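PDB 3LWU: succinylglutamate desuccinylase/aspartoacylase from Shewanella frigidimarina, which is probably a zinc-dependent hydrolase acting on ester bonds, of the succinylglutamate desuccinylase/aspartoacylase family. Local coordinates for residues His63-Gln68 and Leu191-Pro195; Val67-Val72 and Arg268-Ala274; Pro195-His200 and Ile364-Ala368. All coordinates share one frame; numbering follows the deposited sequence.

Overall arrangement
The three contacts spread outward from the zinc site. In interaction 1 the loop between strand 56-60 and helix 68-80 meets strand 187-194 around the metal. Interaction 2, about 10 Å away between centres, shares Val67 and Gln68 with it and joins helix 68-80 to helix 271-287. Interaction 3 follows interaction 1 along the chain, shares Pro195, and lies about 11 Å from it between centres; there strand 196-204 pairs with strand 362-366, nearer the C-terminus. The metal loop is thus tied to a helix pair and, through the chain following His192, to a strand pair. Interactions 2 and 3 interleave in sequence, joined by an Asp273-Lys199 salt bridge. All three touch the second subunit.

Interaction 1: His63-Gln68 and Leu191-Pro195; sequences HGAEVQ and LHTGP. With ZN (zinc ion), chain C.
His63, Glu66 and His192 converge on one zinc ion, which His63 ND1, Glu66 OE1 and His192 ND1 each bind at 2.1 Å. The other oxygen of the carboxylate reaches farther, with Glu66 OE2 2.6 Å from the zinc, making an uneven two-armed grip. One more atom from outside the two segments joins the metal shell. The rings of His63 and His192 meet obliquely, their planes 75° apart, and Glu66 OE1 sits at the edge of each. Beyond CG the glutamate chain is extended (chi2 178°), which carries its carboxylate out along Thr193 to the metal. There the Thr193 N-H drops onto Glu66 OE1 from above the carboxylate plane, N to O 3.1 Å at 159°, and OE1 is therefore held by both zinc and backbone. Glu66 CD lies close to Thr193 O, at 2.9 Å; carboxylate and carbonyl are both acceptors, but Thr193 O and Glu66 OE2 each hydrogen-bond an unidentified bound molecule, probably from the crystallisation liquor.

His-x-x-Glu on a loop plus a distant histidine on strand 187-194 is the zinc signature of the M14 family. Here the loop is shaped by a type I turn, closed by Glu66 N to His63 O at 3.0 Å. Asn119 fixes the far side of the first ring by a hydrogen bond to His63 NE2, while Asp190 accepts a weak one from His192 NE2. Farther back, a water donates to both Glu66 O and Leu191 O, 2.7 Å from each, and Thr193 CG2 rests against Gln68 CB at 3.9 Å.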
loop_
_atom_site.group_PDB
_atom_site.type_symbol
_atom_site.label_atom_id
_atom_site.label_comp_id
_atom_site.label_asym_id
_atom_site.label_seq_id
_atom_site.Cartn_x
_atom_site.Cartn_y
_atom_site.Cartn_z
ATOM N N HIS A 63 2.876 -17.349 0.307
ATOM C CA HIS A 63 2.837 -16.065 1.010
ATOM C C HIS A 63 4.143 -15.414 0.669
ATOM O O HIS A 63 5.184 -15.940 0.993
ATOM C CB HIS A 63 2.688 -16.291 2.541
ATOM C CG HIS A 63 1.284 -16.598 2.964
ATOM N ND1 HIS A 63 0.973 -17.518 3.942
ATOM C CD2 HIS A 63 0.097 -16.153 2.485
ATOM C CE1 HIS A 63 -0.338 -17.589 4.089
ATOM N NE2 HIS A 63 -0.898 -16.776 3.207
ATOM N N GLY A 64 4.126 -14.254 0.015
ATOM C CA GLY A 64 5.321 -13.757 -0.652
ATOM C C GLY A 64 6.465 -13.283 0.219
ATOM O O GLY A 64 7.587 -13.208 -0.256
ATOM N N ALA A 65 6.175 -12.942 1.475
ATOM C CA ALA A 65 7.196 -12.543 2.441
ATOM C C ALA A 65 7.920 -13.734 3.024
ATOM O O ALA A 65 8.975 -13.607 3.645
ATOM C CB ALA A 65 6.535 -11.722 3.627
ATOM N N GLU A 66 7.328 -14.907 2.855
ATOM C CA GLU A 66 7.796 -16.109 3.512
ATOM C C GLU A 66 8.819 -16.813 2.636
ATOM O O GLU A 66 8.532 -17.870 2.056
ATOM C CB GLU A 66 6.588 -16.971 3.860
ATOM C CG GLU A 66 5.650 -16.261 4.830
ATOM C CD GLU A 66 4.385 -17.021 5.194
ATOM O OE1 GLU A 66 4.300 -18.211 4.851
ATOM O OE2 GLU A 66 3.428 -16.398 5.784
ATOM N N VAL A 67 10.005 -16.190 2.535
ATOM C CA VAL A 67 10.999 -16.571 1.543
ATOM C C VAL A 67 11.917 -17.719 1.964
ATOM O O VAL A 67 12.543 -18.320 1.074
ATOM C CB VAL A 67 11.846 -15.356 1.019
ATOM C CG1 VAL A 67 10.948 -14.379 0.213
ATOM C CG2 VAL A 67 12.606 -14.633 2.166
ATOM N N GLN A 68 11.959 -18.090 3.263
ATOM C CA GLN A 68 12.951 -19.103 3.741
ATOM C C GLN A 68 12.764 -20.460 3.072
ATOM O O GLN A 68 13.749 -21.171 2.845
ATOM C CB GLN A 68 12.949 -19.227 5.278
ATOM C CG GLN A 68 13.853 -20.311 5.926
ATOM C CD GLN A 68 15.348 -20.055 5.834
ATOM O OE1 GLN A 68 15.853 -19.276 4.975
ATOM N NE2 GLN A 68 16.087 -20.722 6.712
ATOM N N LEU A 191 5.621 -25.234 2.305
ATOM C CA LEU A 191 6.598 -24.545 3.131
ATOM C C LEU A 191 6.303 -23.058 3.294
ATOM O O LEU A 191 6.309 -22.293 2.326
ATOM C CB LEU A 191 7.986 -24.690 2.517
ATOM C CG LEU A 191 8.510 -26.082 2.168
ATOM C CD1 LEU A 191 9.933 -25.999 1.793
ATOM C CD2 LEU A 191 8.332 -27.107 3.326
ATOM N N HIS A 192 6.072 -22.680 4.547
ATOM C CA HIS A 192 5.722 -21.345 4.956
ATOM C C HIS A 192 6.704 -20.840 6.027
ATOM O O HIS A 192 7.620 -21.536 6.420
ATOM C CB HIS A 192 4.311 -21.355 5.536
ATOM C CG HIS A 192 3.223 -21.495 4.514
ATOM N ND1 HIS A 192 2.351 -20.472 4.222
ATOM C CD2 HIS A 192 2.827 -22.554 3.763
ATOM C CE1 HIS A 192 1.453 -20.903 3.354
ATOM N NE2 HIS A 192 1.736 -22.153 3.034
ATOM N N THR A 193 6.556 -19.576 6.430
ATOM C CA THR A 193 7.188 -19.067 7.648
ATOM C C THR A 193 6.127 -18.317 8.442
ATOM O O THR A 193 5.103 -17.925 7.905
ATOM C CB THR A 193 8.362 -18.079 7.391
ATOM O OG1 THR A 193 7.825 -16.772 7.132
ATOM C CG2 THR A 193 9.283 -18.529 6.228
ATOM N N GLY A 194 6.401 -18.073 9.710
ATOM C CA GLY A 194 5.576 -17.176 10.500
ATOM C C GLY A 194 6.157 -15.796 10.358
ATOM O O GLY A 194 7.013 -15.575 9.510
ATOM N N PRO A 195 5.685 -14.851 11.166
ATOM C CA PRO A 195 6.219 -13.472 11.083
ATOM C C PRO A 195 7.541 -13.346 11.834
ATOM O O PRO A 195 8.568 -13.518 11.204
ATOM C CB PRO A 195 5.074 -12.611 11.632
ATOM C CG PRO A 195 4.304 -13.528 12.475
ATOM C CD PRO A 195 4.385 -14.889 11.848
HETATM ZN ZN ZN C . 2.298 -18.610 5.105
HETATM O O HOH W 1 8.394 -20.588 2.321
#

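Interaction 2: Val67-Val72 and Arg268-Ala274; sequences VQGNAV and RIDLADA
Gln68 leaves its backbone with CG opposite the N (chi1 176°) and then bends at chi2 (70°), which brings OE1 and NE2 up to the N-H and C=O of Asp270. Two hydrogen bonds result: Asp270 N donates to Gln68 OE1 at 2.9 Å, and Gln68 NE2 donates to Asp270 O at 3.0 Å. Asp270 is the N-cap of helix 271-287, its OD1 accepting from Asp273 N at 2.9 Å, so Gln68 links helix 68-80 to the capped end of that helix. Asp270 O is shared, since Ala274 N also donates to it.

Arg268 runs extended over the cap, the face of its guanidinium above Asp270 CB, and makes an end-on salt bridge from NH1 and NH2 to Asp273 OD2, 3.0 Å from NH1. Asp270 OD2 completes the network, facing Arg268 NH2 by charge alone, well out of the guanidinium plane. The other oxygen, Asp273 OD1, makes a salt bridge with Lys199. On the apolar side Val67 and Ile269 cross at about a right angle, and Ile321 of the second subunit packs on Ile269. Deeper in, Ala71 CB touches Ala274 CB at 3.6 Å, while Val72 CG2 leans on that same methyl.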
loop_
_atom_site.group_PDB
_atom_site.type_symbol
_atom_site.label_atom_id
_atom_site.label_comp_id
_atom_site.label_asym_id
_atom_site.label_seq_id
_atom_site.Cartn_x
_atom_site.Cartn_y
_atom_site.Cartn_z
ATOM N N VAL A 67 10.005 -16.190 2.535
ATOM C CA VAL A 67 10.999 -16.571 1.543
ATOM C C VAL A 67 11.917 -17.719 1.964
ATOM O O VAL A 67 12.543 -18.320 1.074
ATOM C CB VAL A 67 11.846 -15.356 1.019
ATOM C CG1 VAL A 67 10.948 -14.379 0.213
ATOM C CG2 VAL A 67 12.606 -14.633 2.166
ATOM N N GLN A 68 11.959 -18.090 3.263
ATOM C CA GLN A 68 12.951 -19.103 3.741
ATOM C C GLN A 68 12.764 -20.460 3.072
ATOM O O GLN A 68 13.749 -21.171 2.845
ATOM C CB GLN A 68 12.949 -19.227 5.278
ATOM C CG GLN A 68 13.853 -20.311 5.926
ATOM C CD GLN A 68 15.348 -20.055 5.834
ATOM O OE1 GLN A 68 15.853 -19.276 4.975
ATOM N NE2 GLN A 68 16.087 -20.722 6.712
ATOM N N GLY A 69 11.525 -20.799 2.721
ATOM C CA GLY A 69 11.248 -22.050 1.989
ATOM C C GLY A 69 12.036 -22.250 0.703
ATOM O O GLY A 69 12.298 -23.388 0.302
ATOM N N ASN A 70 12.387 -21.150 0.031
ATOM C CA ASN A 70 13.239 -21.220 -1.139
ATOM C C ASN A 70 14.654 -21.712 -0.801
ATOM O O ASN A 70 15.244 -22.447 -1.591
ATOM C CB ASN A 70 13.313 -19.847 -1.838
ATOM C CG ASN A 70 11.946 -19.391 -2.299
ATOM O OD1 ASN A 70 11.287 -20.116 -3.074
ATOM N ND2 ASN A 70 11.444 -18.264 -1.723
ATOM N N ALA A 71 15.206 -21.250 0.325
ATOM C CA ALA A 71 16.503 -21.697 0.809
ATOM C C ALA A 71 16.413 -23.190 1.215
ATOM O O ALA A 71 17.330 -23.951 0.971
ATOM C CB ALA A 71 16.967 -20.844 2.002
ATOM N N VAL A 72 15.300 -23.593 1.799
ATOM C CA VAL A 72 15.075 -25.012 2.134
ATOM C C VAL A 72 15.061 -25.903 0.871
ATOM O O VAL A 72 15.748 -26.949 0.801
ATOM C CB VAL A 72 13.831 -25.196 3.006
ATOM C CG1 VAL A 72 13.514 -26.727 3.272
ATOM C CG2 VAL A 72 14.037 -24.425 4.310
ATOM N N ARG A 268 13.409 -13.368 5.602
ATOM C CA ARG A 268 14.698 -13.850 6.046
ATOM C C ARG A 268 15.115 -15.053 5.208
ATOM O O ARG A 268 14.298 -15.929 4.944
ATOM C CB ARG A 268 14.579 -14.265 7.517
ATOM C CG ARG A 268 15.786 -14.988 8.108
ATOM C CD ARG A 268 15.330 -15.661 9.411
ATOM N NE ARG A 268 16.392 -16.350 10.129
ATOM C CZ ARG A 268 16.488 -17.665 10.312
ATOM N NH1 ARG A 268 15.602 -18.515 9.801
ATOM N NH2 ARG A 268 17.505 -18.135 11.019
ATOM N N ILE A 269 16.389 -15.081 4.836
ATOM C CA ILE A 269 17.037 -16.208 4.190
ATOM C C ILE A 269 18.224 -16.546 5.083
ATOM O O ILE A 269 19.035 -15.680 5.394
ATOM C CB ILE A 269 17.560 -15.818 2.809
ATOM C CG1 ILE A 269 16.409 -15.602 1.825
ATOM C CG2 ILE A 269 18.552 -16.818 2.301
ATOM C CD1 ILE A 269 15.561 -16.775 1.523
ATOM N N ASP A 270 18.304 -17.798 5.528
ATOM C CA ASP A 270 19.425 -18.283 6.302
ATOM C C ASP A 270 19.739 -19.717 5.844
ATOM O O ASP A 270 18.992 -20.661 6.122
ATOM C CB ASP A 270 19.097 -18.225 7.795
ATOM C CG ASP A 270 20.302 -18.626 8.673
ATOM O OD1 ASP A 270 20.965 -19.620 8.414
ATOM O OD2 ASP A 270 20.625 -17.897 9.603
ATOM N N LEU A 271 20.844 -19.865 5.127
ATOM C CA LEU A 271 21.132 -21.107 4.440
ATOM C C LEU A 271 21.480 -22.207 5.445
ATOM O O LEU A 271 21.076 -23.361 5.259
ATOM C CB LEU A 271 22.265 -20.915 3.386
ATOM C CG LEU A 271 21.773 -20.614 1.959
ATOM C CD1 LEU A 271 20.941 -21.762 1.356
ATOM C CD2 LEU A 271 20.929 -19.375 1.913
ATOM N N ALA A 272 22.191 -21.838 6.511
ATOM C CA ALA A 272 22.564 -22.801 7.523
ATOM C C ALA A 272 21.308 -23.336 8.204
ATOM O O ALA A 272 21.163 -24.525 8.394
ATOM C CB ALA A 272 23.570 -22.210 8.547
ATOM N N ASP A 273 20.380 -22.466 8.532
ATOM C CA ASP A 273 19.166 -22.899 9.193
ATOM C C ASP A 273 18.320 -23.731 8.201
ATOM O O ASP A 273 17.690 -24.729 8.570
ATOM C CB ASP A 273 18.421 -21.658 9.686
ATOM C CG ASP A 273 17.446 -21.946 10.802
ATOM O OD1 ASP A 273 17.631 -22.955 11.544
ATOM O OD2 ASP A 273 16.501 -21.129 10.940
ATOM N N ALA A 274 18.375 -23.372 6.925
ATOM C CA ALA A 274 17.626 -24.074 5.902
ATOM C C ALA A 274 18.132 -25.503 5.709
ATOM O O ALA A 274 17.352 -26.408 5.426
ATOM C CB ALA A 274 17.655 -23.286 4.574
HETATM O O HOH W 2 11.634 -16.002 5.434
HETATM O O HOH W 3 14.508 -21.931 8.851
#

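Interaction 3: Pro195-His200 and Ile364-Ala368; sequences PKSCKH and ILHFA
His366 N donates to Lys196 O at 2.8 Å, and two residues along Cys198 N donates to Ile364 O at 3.1 Å, almost straight at 170°. The return bond of the first pair, Lys196 N to His366 O, is weak at 3.3 Å. Cys198 O takes two side-chain donors, Ser197 OG and His200 ND1, the latter 3.0 Å away and with the oxygen in the plane of the ring.

Together these bonds join strand 196-204 antiparallel to strand 362-366, with Lys196 and His366 a hydrogen-bonded pair and Ser197 and Leu365 a non-hydrogen-bonded one. On its other edge strand 362-366 carries a classic beta bulge, where Ile364 and Leu365 both face Lys380. The strand pair thus connects the catalytic region to the C-terminal part of the chain.

Two histidine faces carry much of the packing. A chi1 of 57° puts the His200 ring between its backbone N and carbonyl carbon, facing Ile364, whose CG2 makes a CH-pi contact over the ring face, 3.4 Å from the centroid and 13° off the normal. His200 NE2 is hydrogen-bonded to an unidentified bound molecule, probably from the crystallisation liquor. A leucine in place of His200 would probably leave Cys198 O with one side-chain donor fewer and that molecule without its nitrogen partner. On the sheet face of Lys196 and His366, Lys196 CB makes a CH-pi contact over the His366 ring, 3.8 Å from its centroid, and Tyr323 stacks on the same imidazole. His366 ND1 donates to Phe367 O at 2.8 Å, and a water links that carbonyl to Lys196 NZ. Just ahead of the strand, Pro195 CG packs on Leu365 CD1 at 3.8 Å, and Glu106 of the second subunit packs against the proline.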
loop_
_atom_site.group_PDB
_atom_site.type_symbol
_atom_site.label_atom_id
_atom_site.label_comp_id
_atom_site.label_asym_id
_atom_site.label_seq_id
_atom_site.Cartn_x
_atom_site.Cartn_y
_atom_site.Cartn_z
ATOM N N PRO A 195 5.685 -14.851 11.166
ATOM C CA PRO A 195 6.219 -13.472 11.083
ATOM C C PRO A 195 7.541 -13.346 11.834
ATOM O O PRO A 195 8.568 -13.518 11.204
ATOM C CB PRO A 195 5.074 -12.611 11.632
ATOM C CG PRO A 195 4.304 -13.528 12.475
ATOM C CD PRO A 195 4.385 -14.889 11.848
ATOM N N LYS A 196 7.528 -13.032 13.120
ATOM C CA LYS A 196 8.676 -13.265 13.991
ATOM C C LYS A 196 8.285 -14.496 14.736
ATOM O O LYS A 196 7.335 -14.488 15.526
ATOM C CB LYS A 196 8.911 -12.113 14.958
ATOM C CG LYS A 196 9.122 -10.779 14.256
ATOM C CD LYS A 196 10.444 -10.764 13.456
ATOM C CE LYS A 196 10.839 -9.334 12.960
ATOM N NZ LYS A 196 10.908 -8.307 14.083
ATOM N N SER A 197 8.960 -15.589 14.422
ATOM C CA SER A 197 8.399 -16.896 14.703
ATOM C C SER A 197 9.439 -17.961 14.892
ATOM O O SER A 197 10.513 -17.880 14.306
ATOM C CB SER A 197 7.480 -17.294 13.541
ATOM O OG SER A 197 6.930 -18.576 13.739
ATOM N N CYS A 198 9.119 -18.957 15.714
ATOM C CA CYS A 198 9.963 -20.135 15.865
ATOM C C CYS A 198 9.456 -21.204 14.871
ATOM O O CYS A 198 8.438 -20.973 14.165
ATOM C CB CYS A 198 9.898 -20.662 17.311
ATOM S SG CYS A 198 8.311 -21.465 17.777
ATOM N N LYS A 199 10.119 -22.355 14.814
ATOM C CA LYS A 199 9.742 -23.375 13.856
ATOM C C LYS A 199 8.566 -24.127 14.412
ATOM O O LYS A 199 8.584 -24.525 15.571
ATOM C CB LYS A 199 10.887 -24.340 13.568
ATOM C CG LYS A 199 12.092 -23.707 12.861
ATOM C CD LYS A 199 13.193 -24.711 12.633
ATOM C CE LYS A 199 14.485 -24.035 12.235
ATOM N NZ LYS A 199 15.479 -25.018 11.765
ATOM N N HIS A 200 7.530 -24.305 13.598
ATOM C CA HIS A 200 6.409 -25.125 14.000
ATOM C C HIS A 200 5.777 -25.846 12.807
ATOM O O HIS A 200 6.097 -25.549 11.701
ATOM C CB HIS A 200 5.392 -24.300 14.831
ATOM C CG HIS A 200 4.844 -23.079 14.150
ATOM N ND1 HIS A 200 5.592 -21.943 13.921
ATOM C CD2 HIS A 200 3.587 -22.789 13.722
ATOM C CE1 HIS A 200 4.842 -21.027 13.330
ATOM N NE2 HIS A 200 3.608 -21.505 13.215
ATOM N N ILE A 364 4.509 -18.820 20.190
ATOM C CA ILE A 364 5.051 -19.359 18.933
ATOM C C ILE A 364 5.549 -18.274 17.999
ATOM O O ILE A 364 6.600 -18.426 17.389
ATOM C CB ILE A 364 4.028 -20.274 18.224
ATOM C CG1 ILE A 364 3.850 -21.546 19.037
ATOM C CG2 ILE A 364 4.460 -20.619 16.791
ATOM C CD1 ILE A 364 5.197 -22.310 19.267
ATOM N N LEU A 365 4.777 -17.196 17.872
ATOM C CA LEU A 365 5.098 -16.112 16.967
ATOM C C LEU A 365 4.520 -14.819 17.498
ATOM O O LEU A 365 3.558 -14.811 18.293
ATOM C CB LEU A 365 4.576 -16.400 15.534
ATOM C CG LEU A 365 3.090 -16.667 15.357
ATOM C CD1 LEU A 365 2.291 -15.362 15.073
ATOM C CD2 LEU A 365 2.812 -17.702 14.233
ATOM N N HIS A 366 5.121 -13.721 17.065
ATOM C CA HIS A 366 4.553 -12.412 17.337
ATOM C C HIS A 366 4.573 -11.486 16.130
ATOM O O HIS A 366 5.243 -11.736 15.139
ATOM C CB HIS A 366 5.193 -11.751 18.586
ATOM C CG HIS A 366 6.607 -11.289 18.424
ATOM N ND1 HIS A 366 6.955 -10.130 17.753
ATOM C CD2 HIS A 366 7.766 -11.790 18.930
ATOM C CE1 HIS A 366 8.269 -9.957 17.828
ATOM N NE2 HIS A 366 8.789 -10.956 18.529
ATOM N N PHE A 367 3.846 -10.387 16.270
ATOM C CA PHE A 367 3.687 -9.365 15.249
ATOM C C PHE A 367 5.022 -8.720 14.888
ATOM O O PHE A 367 5.877 -8.492 15.757
ATOM C CB PHE A 367 2.706 -8.333 15.823
ATOM C CG PHE A 367 2.179 -7.346 14.831
ATOM C CD1 PHE A 367 1.406 -7.758 13.761
ATOM C CD2 PHE A 367 2.384 -6.011 15.016
ATOM C CE1 PHE A 367 0.914 -6.836 12.855
ATOM C CE2 PHE A 367 1.872 -5.104 14.125
ATOM C CZ PHE A 367 1.129 -5.523 13.047
ATOM N N ALA A 368 5.209 -8.445 13.602
ATOM C CA ALA A 368 6.491 -7.971 13.063
ATOM C C ALA A 368 6.737 -6.486 13.253
ATOM O O ALA A 368 7.786 -6.004 12.919
ATOM C CB ALA A 368 6.574 -8.272 11.550
HETATM O O HOH W 4 8.634 -7.441 15.978
#